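Local coordinates for protein putative aminooxidase (Propionibacterium acnes, PDB 2BA9) that isomerises polyunsaturated fatty acids, giving conjugated linoleic acid, and carries flavin-adenine dinucleotide as its bound cofactor, at residues I97-P100 with E101-P104; F148-N152 with G153-A157; C286-K289 with E290-T293; L349-M352 with E353-H357. One frame throughout, in Å; residues are numbered along the deposited sequence.

Contact 1: I97-P100 with E101-P104; sequences IYVP and EKDP
The bend of Glu-101 at chi2 (89°) folds its carboxylate back beside the ring of Pro-100 and toward Val-99, whose CG1 stands anti to the backbone N (chi1 -168°) and meets it. Pro-100, Glu-101 and Lys-102 form a short 3-10 turn that takes the chain from the edge strand 97-98 of the mixed sheet to helix 106-122. Two consecutive backbone bonds define the turn: Lys-102 N gives its hydrogen to Val-99 O at 3.1 Å, and Asp-103 N to Pro-100 O at 3.0 Å. Proline suits the start of such a turn, because its ring fixes phi near the required value and it brings no N-H that would need an acceptor. Glu-101 OE1 sits 3.3 Å from Pro-100 CD and 3.0 Å from Val-99 CG1, the latter close for an oxygen beside a methyl. The other carboxylate oxygen, OE2, forms a salt bridge with Arg-88 on the neighbouring strand, which probably helps hold the bent side chain in place. A bound sodium ion lies about 4 Å from this side chain. Lys-102 adds aliphatic contact, its CG lying 4.1 Å from Val-99 CG1, while its amine leads away. Past the 3-10 residues, Asp-103 caps the turn that leads into helix 106-122: its OD1 accepts from the backbone N of both Val-105 and Arg-106.

Contact 2: F148-N152 with G153-A157; sequences FLALN and GCEAA
Leu-149 packs back onto the chain that follows its own helix, and this is the dense, buried side of the contact. Its CG stands anti to its carbonyl carbon (chi1 -70°), which sets the two methyls against the chain of Cys-154 to Ala-157: CD2 lies 4.0 Å from Cys-154 CB, while CD1 comes within 4.2 Å of Ala-157 CB. Small residues suit the place: Cys-154 meets the leucine with its CB and carbonyl O, its SG lying instead near Asn-152 O, and Ala-157 with its methyl alone. Leu-149 O is itself held twice, by Asn-152 N and Cys-154 N, which reach it from opposite faces of its plane. The bond from Cys-154 N to Leu-149 O, 2.9 Å long and nearly straight at 172°, joins with Gly-153 N to Ala-150 O (3.1 Å) to form a Schellman motif that ends helix 145-151. Gly-153 takes the positive phi at the C-prime position, where a CB would run into Asn-152 O. Asn-152 ND2 lies over one face of the Phe-148 ring, offset toward its rim, and makes a bent bond to Phe-148 O at 3.1 Å; OD1 accepts from Lys-124 NZ, and Tyr-125 OH is a further partner of ND2. The opposite character appears at Ala-150 and Glu-155, both exposed. There the carboxylate merely leans along the helix backbone, with OE2 3.4 Å from Ala-150 CA, and a water donates to Ala-150 O at 2.7 Å.

Contact 3: C286-K289 with E290-T293; sequences CLVK and EYPT
The phenol ring of Tyr-291 is approached at its edge, near its own plane, by a methyl of Val-288, with CG2 3.5 Å from CD1. The two side chains cross at about a right angle, and CG2 alone does the touching. Outside the pair, the ring of His-315 meets the tyrosine with planes at about 55°, neither parallel nor T-shaped. The saturated ring of Pro-292 shares the same methyl, its CD lying 3.8 Å from Val-288 CG2. With chi1 of -60°, Val-288 CG1 lies anti to the carbonyl carbon and CG2 falls between that carbon and the backbone N, facing the loop. The valine closes strand 277-288 of the mixed sheet, and the chain then bends at Glu-290 toward strand 295-297. Glu-290 has a positive phi of 61°, unusual for a residue with a side chain, and its CB is consequently pressed to 3.0 Å from Lys-289 O. Lys-289 and Glu-290, both exposed, suit the outside of the bend, whereas valine and proline suit its buried side. Since what joins the two arms is apolar and barely directional, orientation probably comes in part from polar anchors beyond them: Tyr-291 OH bonds to Trp-317 O, and Glu-290 O bonds to His-357 ND1, consistent with a proton on that nitrogen.

Contact 4: L349-M352 with E353-H357; sequences LDDM and ETFGH
Thr-354 binds Asp-350 twice, and the hydrogen bonds make the first group of interactions. Its backbone N and its OG1 reach Asp-350 O from opposite faces of the carbonyl plane, the hydroxyl at 3.0 Å. Chi1 of -66° puts OG1 beside the backbone N and aims it one turn back, a way for an exposed threonine to satisfy its hydroxyl within the helix. Glu-353 N to Leu-349 O and Phe-355 N to Asp-351 O continue the regular ladder. A water donates to both Asp-350 OD1 and Glu-353 OE1, each at 2.7 Å, and so probably eases the meeting of two acids whose oxygens are 5.2 Å apart; Asp-350 OD1 also accepts from Gln-346 NE2. Helix 341-355 ends in a Schellman motif, with His-357 N bonded to Met-352 O at 2.8 Å and Gly-356 N to Glu-353 O at 3.0 Å. Gly-356 fits because at its phi of 90° a CB would press on the preceding carbonyl oxygen. Aromatic contacts form another group. Met-352 SD meets the edge of the Phe-355 ring in a Met-aromatic contact, 3.9 Å from CD2 and 75° off the ring normal, while Asp-351 O lies over one face, offset toward the rim. Apolar contacts complete the buried side, where bends at chi2 and chi3 turn the methionine methyl CE to within 3.9 Å of His-357 CB; beyond it, Met-352 also packs on Tyr-313 and Val-359.

Contacts 3 and 4 are neighbours, their centres 10 Å apart: Glu-290 CB lies 3.2 Å from Gly-356 O, and Pro-292 CA 3.7 Å from His-357 CE1, so the end of helix 341-355 rests on the bend after strand 277-288. Contact 1 reaches the same mixed sheet as contact 3 but touches neither; its nearest atoms are about 7 Å from those of contact 4. Helix 106-122 links contacts 1 and 2, supplying Lys-116 to Asn-152 O, though their centres are 21 Å apart. Contacts 2 and 3 are farthest apart, 38 Å between centres. The sodium ion bound by Lys-183 and Glu-410 has no ligand in any of the four; the sodium near Glu-101 belongs with contact 1.

Contact 1: I97-P100 with E101-P104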
ATOM      1  N   ILE A  97      -4.522 -28.112  -5.590  1.00 24.63           N
ATOM      2  CA  ILE A  97      -3.951 -27.778  -4.293  1.00 24.36           C
ATOM      3  C   ILE A  97      -2.594 -28.463  -4.178  1.00 24.52           C
ATOM      4  O   ILE A  97      -2.442 -29.644  -4.539  1.00 24.70           O
ATOM      5  CB  ILE A  97      -4.863 -28.251  -3.118  1.00 24.34           C
ATOM      6  CG1 ILE A  97      -6.197 -27.497  -3.116  1.00 24.28           C
ATOM      7  CG2 ILE A  97      -4.165 -28.073  -1.781  1.00 23.83           C
ATOM      8  CD1 ILE A  97      -7.363 -28.281  -2.492  1.00 21.89           C
ATOM      9  N   TYR A  98      -1.604 -27.718  -3.706  1.00 24.11           N
ATOM     10  CA  TYR A  98      -0.309 -28.281  -3.420  1.00 24.32           C
ATOM     11  C   TYR A  98       0.348 -27.513  -2.303  1.00 24.52           C
ATOM     12  O   TYR A  98      -0.042 -26.373  -2.020  1.00 23.90           O
ATOM     13  CB  TYR A  98       0.582 -28.270  -4.661  1.00 24.53           C
ATOM     14  CG  TYR A  98       1.123 -26.913  -5.085  1.00 24.73           C
ATOM     15  CD1 TYR A  98       2.480 -26.642  -5.031  1.00 24.82           C
ATOM     16  CD2 TYR A  98       0.274 -25.921  -5.578  1.00 24.96           C
ATOM     17  CE1 TYR A  98       2.988 -25.411  -5.439  1.00 24.98           C
ATOM     18  CE2 TYR A  98       0.769 -24.699  -5.988  1.00 25.72           C
ATOM     19  CZ  TYR A  98       2.127 -24.448  -5.922  1.00 24.42           C
ATOM     20  OH  TYR A  98       2.615 -23.221  -6.336  1.00 25.37           O
ATOM     21  N   VAL A  99       1.371 -28.136  -1.720  1.00 24.27           N
ATOM     22  CA  VAL A  99       2.095 -27.606  -0.568  1.00 24.74           C
ATOM     23  C   VAL A  99       3.551 -27.330  -0.982  1.00 25.18           C
ATOM     24  O   VAL A  99       4.370 -28.244  -1.017  1.00 23.98           O
ATOM     25  CB  VAL A  99       2.072 -28.623   0.599  1.00 24.60           C
ATOM     26  CG1 VAL A  99       2.562 -27.977   1.888  1.00 24.12           C
ATOM     27  CG2 VAL A  99       0.673 -29.188   0.789  1.00 25.17           C
ATOM     28  N   PRO A 100       3.870 -26.072  -1.333  1.00 26.06           N
ATOM     29  CA  PRO A 100       5.206 -25.807  -1.845  1.00 27.04           C
ATOM     30  C   PRO A 100       6.334 -26.190  -0.876  1.00 27.98           C
ATOM     31  O   PRO A 100       7.402 -26.618  -1.315  1.00 27.83           O
ATOM     32  CB  PRO A 100       5.195 -24.295  -2.153  1.00 27.16           C
ATOM     33  CG  PRO A 100       3.949 -23.759  -1.634  1.00 26.94           C
ATOM     34  CD  PRO A 100       3.017 -24.875  -1.322  1.00 26.19           C
ATOM     35  N   GLU A 101       6.059 -26.095   0.422  1.00 29.05           N
ATOM     36  CA  GLU A 101       7.033 -26.385   1.478  1.00 30.06           C
ATOM     37  C   GLU A 101       7.567 -27.818   1.447  1.00 30.82           C
ATOM     38  O   GLU A 101       8.616 -28.103   2.027  1.00 31.05           O
ATOM     39  CB  GLU A 101       6.415 -26.105   2.857  1.00 30.39           C
ATOM     40  CG  GLU A 101       5.856 -24.668   3.050  1.00 31.69           C
ATOM     41  CD  GLU A 101       4.388 -24.493   2.642  1.00 33.37           C
ATOM     42  OE1 GLU A 101       3.867 -25.310   1.849  1.00 34.51           O
ATOM     43  OE2 GLU A 101       3.757 -23.523   3.110  1.00 33.91           O
ATOM     44  N   LYS A 102       6.846 -28.723   0.786  1.00 31.20           N
ATOM     45  CA  LYS A 102       7.248 -30.129   0.733  1.00 31.31           C
ATOM     46  C   LYS A 102       7.898 -30.535  -0.600  1.00 30.99           C
ATOM     47  O   LYS A 102       8.164 -31.710  -0.828  1.00 30.77           O
ATOM     48  CB  LYS A 102       6.054 -31.016   1.097  1.00 31.22           C
ATOM     49  CG  LYS A 102       5.549 -30.696   2.504  1.00 32.81           C
ATOM     50  CD  LYS A 102       5.588 -31.899   3.418  1.00 35.31           C
ATOM     51  CE  LYS A 102       5.918 -31.554   4.868  1.00 36.65           C
ATOM     52  NZ  LYS A 102       4.804 -30.864   5.570  1.00 39.29           N
ATOM     53  N   ASP A 103       8.201 -29.555  -1.452  1.00 30.49           N
ATOM     54  CA  ASP A 103       8.929 -29.825  -2.682  1.00 30.41           C
ATOM     55  C   ASP A 103      10.357 -30.287  -2.345  1.00 30.58           C
ATOM     56  O   ASP A 103      11.113 -29.546  -1.740  1.00 30.70           O
ATOM     57  CB  ASP A 103       8.966 -28.586  -3.570  1.00 30.29           C
ATOM     58  CG  ASP A 103       9.359 -28.907  -5.004  1.00 29.91           C
ATOM     59  OD1 ASP A 103      10.329 -29.678  -5.218  1.00 29.35           O
ATOM     60  OD2 ASP A 103       8.687 -28.374  -5.915  1.00 27.71           O
ATOM     61  N   PRO A 104      10.720 -31.527  -2.727  1.00 30.90           N
ATOM     62  CA  PRO A 104      12.004 -32.112  -2.307  1.00 30.75           C
ATOM     63  C   PRO A 104      13.255 -31.430  -2.855  1.00 30.59           C
ATOM     64  O   PRO A 104      14.294 -31.443  -2.194  1.00 30.54           O
ATOM     65  CB  PRO A 104      11.936 -33.544  -2.854  1.00 30.63           C
ATOM     66  CG  PRO A 104      10.516 -33.795  -3.174  1.00 30.78           C
ATOM     67  CD  PRO A 104       9.943 -32.474  -3.552  1.00 31.00           C
TER

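Contact 2: F148-N152 with G153-A157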
ATOM      1  N   PHE A 148      18.767  -8.022  -7.619  1.00 25.96           N
ATOM      2  CA  PHE A 148      19.325  -7.959  -6.265  1.00 25.73           C
ATOM      3  C   PHE A 148      19.626  -9.361  -5.711  1.00 25.38           C
ATOM      4  O   PHE A 148      20.731  -9.624  -5.234  1.00 24.93           O
ATOM      5  CB  PHE A 148      18.361  -7.188  -5.345  1.00 25.59           C
ATOM      6  CG  PHE A 148      18.646  -7.355  -3.873  1.00 25.79           C
ATOM      7  CD1 PHE A 148      19.608  -6.582  -3.246  1.00 26.17           C
ATOM      8  CD2 PHE A 148      17.955  -8.299  -3.123  1.00 26.28           C
ATOM      9  CE1 PHE A 148      19.881  -6.736  -1.877  1.00 26.34           C
ATOM     10  CE2 PHE A 148      18.212  -8.458  -1.757  1.00 26.53           C
ATOM     11  CZ  PHE A 148      19.179  -7.669  -1.135  1.00 26.76           C
ATOM     12  N   LEU A 149      18.633 -10.254  -5.779  1.00 25.43           N
ATOM     13  CA  LEU A 149      18.799 -11.643  -5.324  1.00 24.88           C
ATOM     14  C   LEU A 149      19.895 -12.388  -6.100  1.00 25.28           C
ATOM     15  O   LEU A 149      20.763 -13.053  -5.505  1.00 24.97           O
ATOM     16  CB  LEU A 149      17.463 -12.403  -5.421  1.00 24.97           C
ATOM     17  CG  LEU A 149      16.345 -12.026  -4.442  1.00 24.09           C
ATOM     18  CD1 LEU A 149      15.110 -12.939  -4.583  1.00 23.63           C
ATOM     19  CD2 LEU A 149      16.832 -12.023  -2.999  1.00 22.46           C
ATOM     20  N   ALA A 150      19.860 -12.267  -7.431  1.00 25.48           N
ATOM     21  CA  ALA A 150      20.847 -12.894  -8.306  1.00 25.57           C
ATOM     22  C   ALA A 150      22.282 -12.510  -7.956  1.00 25.64           C
ATOM     23  O   ALA A 150      23.176 -13.341  -7.942  1.00 25.99           O
ATOM     24  CB  ALA A 150      20.553 -12.560  -9.776  1.00 25.55           C
ATOM     25  N   LEU A 151      22.494 -11.244  -7.652  1.00 25.63           N
ATOM     26  CA  LEU A 151      23.818 -10.753  -7.293  1.00 25.65           C
ATOM     27  C   LEU A 151      24.357 -11.448  -6.037  1.00 25.82           C
ATOM     28  O   LEU A 151      25.570 -11.599  -5.867  1.00 24.85           O
ATOM     29  CB  LEU A 151      23.732  -9.246  -7.051  1.00 25.78           C
ATOM     30  CG  LEU A 151      25.017  -8.452  -6.947  1.00 26.38           C
ATOM     31  CD1 LEU A 151      25.781  -8.470  -8.261  1.00 26.71           C
ATOM     32  CD2 LEU A 151      24.661  -7.043  -6.536  1.00 26.80           C
ATOM     33  N   ASN A 152      23.442 -11.877  -5.169  1.00 25.75           N
ATOM     34  CA  ASN A 152      23.804 -12.507  -3.905  1.00 25.89           C
ATOM     35  C   ASN A 152      23.592 -14.022  -3.906  1.00 25.65           C
ATOM     36  O   ASN A 152      23.637 -14.648  -2.860  1.00 26.38           O
ATOM     37  CB  ASN A 152      23.001 -11.842  -2.780  1.00 25.70           C
ATOM     38  CG  ASN A 152      23.472 -10.424  -2.495  1.00 26.42           C
ATOM     39  OD1 ASN A 152      24.595 -10.219  -2.020  1.00 28.91           O
ATOM     40  ND2 ASN A 152      22.618  -9.436  -2.781  1.00 26.33           N
ATOM     41  N   GLY A 153      23.381 -14.613  -5.077  1.00 25.53           N
ATOM     42  CA  GLY A 153      23.048 -16.041  -5.178  1.00 25.36           C
ATOM     43  C   GLY A 153      21.829 -16.502  -4.370  1.00 25.58           C
ATOM     44  O   GLY A 153      21.820 -17.612  -3.860  1.00 25.54           O
ATOM     45  N   CYS A 154      20.812 -15.652  -4.237  1.00 25.23           N
ATOM     46  CA  CYS A 154      19.669 -15.928  -3.370  1.00 25.56           C
ATOM     47  C   CYS A 154      18.341 -15.976  -4.136  1.00 25.55           C
ATOM     48  O   CYS A 154      17.289 -15.746  -3.549  1.00 25.52           O
ATOM     49  CB  CYS A 154      19.563 -14.853  -2.272  1.00 25.76           C
ATOM     50  SG  CYS A 154      20.781 -14.958  -0.982  1.00 26.45           S
ATOM     51  N   GLU A 155      18.400 -16.276  -5.432  1.00 25.30           N
ATOM     52  CA  GLU A 155      17.221 -16.279  -6.307  1.00 25.56           C
ATOM     53  C   GLU A 155      16.015 -17.045  -5.737  1.00 25.42           C
ATOM     54  O   GLU A 155      14.876 -16.592  -5.851  1.00 26.05           O
ATOM     55  CB  GLU A 155      17.575 -16.874  -7.683  1.00 25.50           C
ATOM     56  CG  GLU A 155      18.456 -15.986  -8.554  1.00 27.05           C
ATOM     57  CD  GLU A 155      19.955 -16.299  -8.427  1.00 26.83           C
ATOM     58  OE1 GLU A 155      20.415 -16.709  -7.321  1.00 24.68           O
ATOM     59  OE2 GLU A 155      20.659 -16.132  -9.447  1.00 26.63           O
ATOM     60  N   ALA A 156      16.272 -18.208  -5.143  1.00 25.58           N
ATOM     61  CA  ALA A 156      15.220 -19.055  -4.548  1.00 25.43           C
ATOM     62  C   ALA A 156      14.426 -18.367  -3.417  1.00 24.98           C
ATOM     63  O   ALA A 156      13.306 -18.773  -3.098  1.00 24.97           O
ATOM     64  CB  ALA A 156      15.827 -20.364  -4.047  1.00 25.50           C
ATOM     65  N   ALA A 157      14.984 -17.320  -2.825  1.00 24.65           N
ATOM     66  CA  ALA A 157      14.260 -16.557  -1.799  1.00 24.88           C
ATOM     67  C   ALA A 157      12.911 -15.988  -2.282  1.00 24.94           C
ATOM     68  O   ALA A 157      11.983 -15.793  -1.479  1.00 25.48           O
ATOM     69  CB  ALA A 157      15.143 -15.435  -1.246  1.00 24.73           C
TER
HETATM   70  O   HOH W   1      23.032 -15.776  -9.096  1.00 28.95           O

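Contact 3: C286-K289 with E290-T293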
ATOM      1  N   CYS A 286     -17.140 -11.120  -4.381  1.00 25.90           N
ATOM      2  CA  CYS A 286     -17.901 -12.200  -5.017  1.00 26.23           C
ATOM      3  C   CYS A 286     -18.785 -12.980  -4.048  1.00 26.32           C
ATOM      4  O   CYS A 286     -18.374 -13.271  -2.947  1.00 27.23           O
ATOM      5  CB  CYS A 286     -16.940 -13.189  -5.687  1.00 25.82           C
ATOM      6  SG  CYS A 286     -15.859 -12.483  -6.950  1.00 26.63           S
ATOM      7  N   LEU A 287     -20.008 -13.275  -4.469  1.00 26.69           N
ATOM      8  CA  LEU A 287     -20.793 -14.364  -3.912  1.00 26.97           C
ATOM      9  C   LEU A 287     -20.398 -15.582  -4.725  1.00 27.38           C
ATOM     10  O   LEU A 287     -20.362 -15.526  -5.947  1.00 27.25           O
ATOM     11  CB  LEU A 287     -22.298 -14.095  -4.033  1.00 26.71           C
ATOM     12  CG  LEU A 287     -22.776 -12.829  -3.321  1.00 26.39           C
ATOM     13  CD1 LEU A 287     -24.312 -12.644  -3.414  1.00 24.89           C
ATOM     14  CD2 LEU A 287     -22.318 -12.861  -1.886  1.00 25.69           C
ATOM     15  N   VAL A 288     -20.077 -16.674  -4.040  1.00 28.10           N
ATOM     16  CA  VAL A 288     -19.605 -17.881  -4.701  1.00 28.55           C
ATOM     17  C   VAL A 288     -20.574 -19.043  -4.429  1.00 29.04           C
ATOM     18  O   VAL A 288     -21.230 -19.095  -3.383  1.00 28.24           O
ATOM     19  CB  VAL A 288     -18.115 -18.239  -4.273  1.00 28.75           C
ATOM     20  CG1 VAL A 288     -17.139 -17.109  -4.642  1.00 27.94           C
ATOM     21  CG2 VAL A 288     -17.995 -18.548  -2.794  1.00 29.02           C
ATOM     22  N   LYS A 289     -20.708 -19.940  -5.398  1.00 29.99           N
ATOM     23  CA  LYS A 289     -21.223 -21.277  -5.097  1.00 31.30           C
ATOM     24  C   LYS A 289     -19.991 -22.154  -4.875  1.00 31.46           C
ATOM     25  O   LYS A 289     -18.916 -21.909  -5.461  1.00 33.02           O
ATOM     26  CB  LYS A 289     -22.169 -21.834  -6.180  1.00 31.81           C
ATOM     27  CG  LYS A 289     -21.826 -21.464  -7.631  1.00 33.44           C
ATOM     28  CD  LYS A 289     -22.819 -22.079  -8.615  1.00 35.42           C
ATOM     29  CE  LYS A 289     -22.611 -21.530 -10.026  1.00 36.50           C
ATOM     30  NZ  LYS A 289     -23.191 -20.154 -10.211  1.00 38.55           N
ATOM     31  N   GLU A 290     -20.125 -23.146  -4.005  1.00 31.31           N
ATOM     32  CA  GLU A 290     -18.977 -23.902  -3.497  1.00 30.90           C
ATOM     33  C   GLU A 290     -18.048 -22.937  -2.749  1.00 29.97           C
ATOM     34  O   GLU A 290     -17.041 -22.460  -3.287  1.00 29.66           O
ATOM     35  CB  GLU A 290     -18.247 -24.670  -4.616  1.00 31.20           C
ATOM     36  CG  GLU A 290     -18.748 -26.090  -4.905  1.00 33.40           C
ATOM     37  CD  GLU A 290     -20.271 -26.260  -4.834  1.00 36.27           C
ATOM     38  OE1 GLU A 290     -20.780 -26.598  -3.736  1.00 39.42           O
ATOM     39  OE2 GLU A 290     -20.957 -26.089  -5.870  1.00 37.23           O
ATOM     40  N   TYR A 291     -18.421 -22.655  -1.504  1.00 28.84           N
ATOM     41  CA  TYR A 291     -17.675 -21.740  -0.641  1.00 28.58           C
ATOM     42  C   TYR A 291     -16.320 -22.338  -0.232  1.00 28.21           C
ATOM     43  O   TYR A 291     -16.263 -23.458   0.265  1.00 28.64           O
ATOM     44  CB  TYR A 291     -18.504 -21.451   0.609  1.00 28.38           C
ATOM     45  CG  TYR A 291     -18.167 -20.172   1.350  1.00 28.85           C
ATOM     46  CD1 TYR A 291     -18.260 -18.932   0.724  1.00 27.96           C
ATOM     47  CD2 TYR A 291     -17.822 -20.198   2.711  1.00 29.31           C
ATOM     48  CE1 TYR A 291     -17.981 -17.759   1.414  1.00 28.08           C
ATOM     49  CE2 TYR A 291     -17.547 -19.021   3.408  1.00 27.77           C
ATOM     50  CZ  TYR A 291     -17.620 -17.812   2.750  1.00 27.93           C
ATOM     51  OH  TYR A 291     -17.364 -16.645   3.433  1.00 30.08           O
ATOM     52  N   PRO A 292     -15.219 -21.609  -0.453  1.00 28.03           N
ATOM     53  CA  PRO A 292     -13.958 -22.112   0.093  1.00 27.63           C
ATOM     54  C   PRO A 292     -14.000 -22.241   1.609  1.00 27.74           C
ATOM     55  O   PRO A 292     -14.785 -21.557   2.265  1.00 27.00           O
ATOM     56  CB  PRO A 292     -12.921 -21.074  -0.346  1.00 28.01           C
ATOM     57  CG  PRO A 292     -13.676 -19.946  -0.966  1.00 27.99           C
ATOM     58  CD  PRO A 292     -15.055 -20.386  -1.259  1.00 27.86           C
ATOM     59  N   THR A 293     -13.176 -23.140   2.144  1.00 27.36           N
ATOM     60  CA  THR A 293     -13.031 -23.318   3.586  1.00 27.20           C
ATOM     61  C   THR A 293     -11.737 -22.666   4.076  1.00 26.72           C
ATOM     62  O   THR A 293     -11.404 -22.736   5.255  1.00 26.82           O
ATOM     63  CB  THR A 293     -13.060 -24.818   3.972  1.00 27.17           C
ATOM     64  OG1 THR A 293     -12.311 -25.589   3.033  1.00 28.08           O
ATOM     65  CG2 THR A 293     -14.486 -25.353   3.974  1.00 27.84           C
TER

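Contact 4: L349-M352 with E353-H357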
ATOM      1  N   LEU A 349     -14.222 -14.792 -13.407  1.00 24.14           N
ATOM      2  CA  LEU A 349     -15.213 -15.857 -13.548  1.00 24.04           C
ATOM      3  C   LEU A 349     -14.510 -17.173 -13.894  1.00 23.88           C
ATOM      4  O   LEU A 349     -14.711 -18.177 -13.221  1.00 23.44           O
ATOM      5  CB  LEU A 349     -16.250 -15.508 -14.613  1.00 23.96           C
ATOM      6  CG  LEU A 349     -16.942 -14.153 -14.435  1.00 23.42           C
ATOM      7  CD1 LEU A 349     -18.129 -14.041 -15.395  1.00 23.81           C
ATOM      8  CD2 LEU A 349     -17.359 -13.959 -12.985  1.00 23.72           C
ATOM      9  N   ASP A 350     -13.655 -17.142 -14.912  1.00 24.00           N
ATOM     10  CA  ASP A 350     -13.047 -18.366 -15.440  1.00 24.74           C
ATOM     11  C   ASP A 350     -12.053 -18.986 -14.459  1.00 24.56           C
ATOM     12  O   ASP A 350     -12.026 -20.215 -14.302  1.00 25.53           O
ATOM     13  CB  ASP A 350     -12.350 -18.115 -16.791  1.00 25.16           C
ATOM     14  CG  ASP A 350     -13.297 -17.624 -17.875  1.00 25.04           C
ATOM     15  OD1 ASP A 350     -14.521 -17.794 -17.761  1.00 27.91           O
ATOM     16  OD2 ASP A 350     -12.798 -17.085 -18.871  1.00 26.47           O
ATOM     17  N   ASP A 351     -11.247 -18.159 -13.805  1.00 24.37           N
ATOM     18  CA  ASP A 351     -10.281 -18.659 -12.794  1.00 24.68           C
ATOM     19  C   ASP A 351     -10.985 -19.290 -11.576  1.00 24.79           C
ATOM     20  O   ASP A 351     -10.642 -20.393 -11.161  1.00 24.93           O
ATOM     21  CB  ASP A 351      -9.313 -17.558 -12.323  1.00 24.88           C
ATOM     22  CG  ASP A 351      -8.193 -17.253 -13.336  1.00 25.54           C
ATOM     23  OD1 ASP A 351      -7.996 -18.007 -14.326  1.00 26.64           O
ATOM     24  OD2 ASP A 351      -7.486 -16.247 -13.122  1.00 25.42           O
ATOM     25  N   MET A 352     -11.971 -18.605 -11.002  1.00 24.55           N
ATOM     26  CA  MET A 352     -12.682 -19.167  -9.844  1.00 24.95           C
ATOM     27  C   MET A 352     -13.432 -20.469 -10.152  1.00 24.81           C
ATOM     28  O   MET A 352     -13.518 -21.366  -9.323  1.00 24.48           O
ATOM     29  CB  MET A 352     -13.642 -18.126  -9.241  1.00 25.18           C
ATOM     30  CG  MET A 352     -12.929 -16.933  -8.581  1.00 25.11           C
ATOM     31  SD  MET A 352     -11.845 -17.410  -7.218  1.00 25.34           S
ATOM     32  CE  MET A 352     -12.979 -17.533  -5.819  1.00 24.31           C
ATOM     33  N   GLU A 353     -13.977 -20.586 -11.350  1.00 25.22           N
ATOM     34  CA  GLU A 353     -14.614 -21.844 -11.735  1.00 25.27           C
ATOM     35  C   GLU A 353     -13.583 -22.973 -11.812  1.00 25.23           C
ATOM     36  O   GLU A 353     -13.789 -24.084 -11.299  1.00 24.12           O
ATOM     37  CB  GLU A 353     -15.330 -21.692 -13.056  1.00 25.75           C
ATOM     38  CG  GLU A 353     -16.289 -22.827 -13.324  1.00 26.91           C
ATOM     39  CD  GLU A 353     -16.922 -22.710 -14.674  1.00 28.50           C
ATOM     40  OE1 GLU A 353     -17.002 -21.565 -15.178  1.00 28.05           O
ATOM     41  OE2 GLU A 353     -17.349 -23.759 -15.221  1.00 31.01           O
ATOM     42  N   THR A 354     -12.463 -22.667 -12.441  1.00 25.27           N
ATOM     43  CA  THR A 354     -11.322 -23.569 -12.472  1.00 25.41           C
ATOM     44  C   THR A 354     -10.867 -24.001 -11.069  1.00 25.16           C
ATOM     45  O   THR A 354     -10.606 -25.198 -10.832  1.00 25.19           O
ATOM     46  CB  THR A 354     -10.191 -22.910 -13.254  1.00 25.69           C
ATOM     47  OG1 THR A 354     -10.623 -22.795 -14.620  1.00 26.71           O
ATOM     48  CG2 THR A 354      -8.904 -23.708 -13.146  1.00 26.13           C
ATOM     49  N   PHE A 355     -10.823 -23.047 -10.145  1.00 24.63           N
ATOM     50  CA  PHE A 355     -10.439 -23.325  -8.751  1.00 24.60           C
ATOM     51  C   PHE A 355     -11.503 -24.141  -7.994  1.00 24.66           C
ATOM     52  O   PHE A 355     -11.212 -24.668  -6.907  1.00 24.89           O
ATOM     53  CB  PHE A 355     -10.122 -22.032  -7.963  1.00 24.03           C
ATOM     54  CG  PHE A 355      -9.050 -21.151  -8.583  1.00 23.22           C
ATOM     55  CD1 PHE A 355      -8.083 -21.663  -9.437  1.00 23.25           C
ATOM     56  CD2 PHE A 355      -9.011 -19.795  -8.285  1.00 24.16           C
ATOM     57  CE1 PHE A 355      -7.102 -20.837  -9.983  1.00 23.28           C
ATOM     58  CE2 PHE A 355      -8.031 -18.958  -8.826  1.00 24.19           C
ATOM     59  CZ  PHE A 355      -7.078 -19.483  -9.680  1.00 23.32           C
ATOM     60  N   GLY A 356     -12.717 -24.234  -8.553  1.00 24.23           N
ATOM     61  CA  GLY A 356     -13.825 -24.973  -7.932  1.00 24.05           C
ATOM     62  C   GLY A 356     -14.689 -24.129  -7.012  1.00 23.87           C
ATOM     63  O   GLY A 356     -15.422 -24.650  -6.173  1.00 23.72           O
ATOM     64  N   HIS A 357     -14.624 -22.817  -7.186  1.00 24.10           N
ATOM     65  CA  HIS A 357     -15.385 -21.883  -6.368  1.00 24.28           C
ATOM     66  C   HIS A 357     -16.107 -20.912  -7.304  1.00 24.64           C
ATOM     67  O   HIS A 357     -15.811 -19.719  -7.318  1.00 24.83           O
ATOM     68  CB  HIS A 357     -14.447 -21.149  -5.406  1.00 24.37           C
ATOM     69  CG  HIS A 357     -13.574 -22.057  -4.594  1.00 24.17           C
ATOM     70  ND1 HIS A 357     -14.081 -22.958  -3.679  1.00 23.75           N
ATOM     71  CD2 HIS A 357     -12.226 -22.202  -4.561  1.00 23.36           C
ATOM     72  CE1 HIS A 357     -13.082 -23.620  -3.123  1.00 24.26           C
ATOM     73  NE2 HIS A 357     -11.945 -23.178  -3.638  1.00 24.01           N
TER
HETATM   74  O   HOH W   2     -16.226 -19.116 -16.064  1.00 33.60           O